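Local structure of evasin-3 (Rhipicephalus sanguineus, 6I31) at residues Glu32-Glu35 against Gly36-Cys39. The protein binds and neutralises host CXC chemokines such as CXCL8 as a secreted tick salivary protein, keeping CXCL8 from its receptor CXCR2. Sequence-based numbering, arbitrary orientation.
Sequences ECPE and GCFC
C33, just before a type II beta turn from P34 to C37, meets C37, the turn's last residue, in a knottin scaffold, and the pair illustrates how such a fold replaces a large hydrophobic core with half-cystines set close together along a short stretch of chain. The turn is closed by one backbone hydrogen bond, C37 N to P34 O at 3.0 Å, noticeably bent, with an N-H...O angle of 142°. G36 occupies the third position of the turn with a positive phi, where a side chain would run into the carbonyl oxygen of E35. Once the chain has reversed, the CB atoms of C33 and C37 come alongside at 4.1 Å. From there the two sulfurs diverge. C37 SG, anti to its own carbonyl carbon (chi1 -55°), lies against the proline ring, 4.1 Å from P34 CB. C37 CB sits 4.1 Å from P34 CD; thus P34 lends both an acceptor and an apolar flank to the same cysteine. C33 SG, which chi1 of -71° likewise sets anti to the carbonyl carbon, reaches instead toward strand 38-40, where it meets the backbone N of C39 at 3.5 Å as a van der Waals neighbour. The three cysteines are bonded to different partners, C33 to C50, C37 to C22 and C39 to C26, so this one turn and its flanks are tied by disulfides to strands 47-55, 17-22 and 24-27. F38 points away from the bend, and its backbone pairs with Y51. Beside the same sulfur, C39 CB rests 3.6 Å from C33 SG.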
# COMPACT_ATOMS: atom_id res chain seq x y z
N GLU A 32 -2.97 -5.53 -12.75
CA GLU A 32 -1.57 -5.11 -12.71
C GLU A 32 -0.92 -4.98 -11.34
O GLU A 32 0.30 -4.96 -11.26
CB GLU A 32 -1.42 -3.80 -13.45
CG GLU A 32 -0.64 -3.90 -14.74
CD GLU A 32 -0.25 -2.51 -15.19
OE1 GLU A 32 -1.13 -1.77 -15.68
OE2 GLU A 32 0.94 -2.15 -15.00
N CYS A 33 -1.69 -4.87 -10.26
CA CYS A 33 -1.05 -4.71 -8.97
C CYS A 33 -0.63 -6.02 -8.34
O CYS A 33 -1.35 -7.01 -8.50
CB CYS A 33 -1.91 -3.89 -8.02
SG CYS A 33 -1.99 -2.13 -8.47
N PRO A 34 0.48 -6.05 -7.57
CA PRO A 34 0.85 -7.29 -6.86
C PRO A 34 -0.25 -7.67 -5.88
O PRO A 34 -1.01 -6.82 -5.43
CB PRO A 34 2.13 -6.91 -6.11
CG PRO A 34 2.66 -5.71 -6.83
CD PRO A 34 1.43 -4.96 -7.25
N GLU A 35 -0.34 -8.95 -5.55
CA GLU A 35 -1.37 -9.49 -4.65
C GLU A 35 -1.24 -8.79 -3.29
O GLU A 35 -0.13 -8.58 -2.84
CB GLU A 35 -1.15 -11.02 -4.52
CG GLU A 35 -1.20 -11.74 -5.87
CD GLU A 35 0.07 -11.90 -6.70
OE1 GLU A 35 1.06 -11.15 -6.49
OE2 GLU A 35 0.08 -12.80 -7.58
N GLY A 36 -2.34 -8.38 -2.67
CA GLY A 36 -2.24 -7.66 -1.39
C GLY A 36 -2.13 -6.15 -1.54
O GLY A 36 -2.08 -5.41 -0.54
N CYS A 37 -2.06 -5.69 -2.81
CA CYS A 37 -2.05 -4.28 -3.20
C CYS A 37 -3.30 -3.95 -3.97
O CYS A 37 -3.93 -4.84 -4.54
CB CYS A 37 -0.81 -3.94 -4.02
SG CYS A 37 0.73 -4.37 -3.19
N PHE A 38 -3.60 -2.66 -4.09
CA PHE A 38 -4.72 -2.22 -4.89
C PHE A 38 -4.28 -1.13 -5.85
O PHE A 38 -3.39 -0.35 -5.54
CB PHE A 38 -5.88 -1.73 -4.00
CG PHE A 38 -5.65 -0.51 -3.12
CD1 PHE A 38 -5.11 -0.65 -1.84
CD2 PHE A 38 -5.96 0.77 -3.57
CE1 PHE A 38 -4.94 0.47 -1.01
CE2 PHE A 38 -5.79 1.88 -2.75
CZ PHE A 38 -5.33 1.72 -1.46
N CYS A 39 -4.97 -1.03 -6.98
CA CYS A 39 -4.72 0.06 -7.90
C CYS A 39 -5.56 1.27 -7.47
O CYS A 39 -6.78 1.21 -7.54
CB CYS A 39 -5.04 -0.34 -9.33
SG CYS A 39 -4.63 0.96 -10.52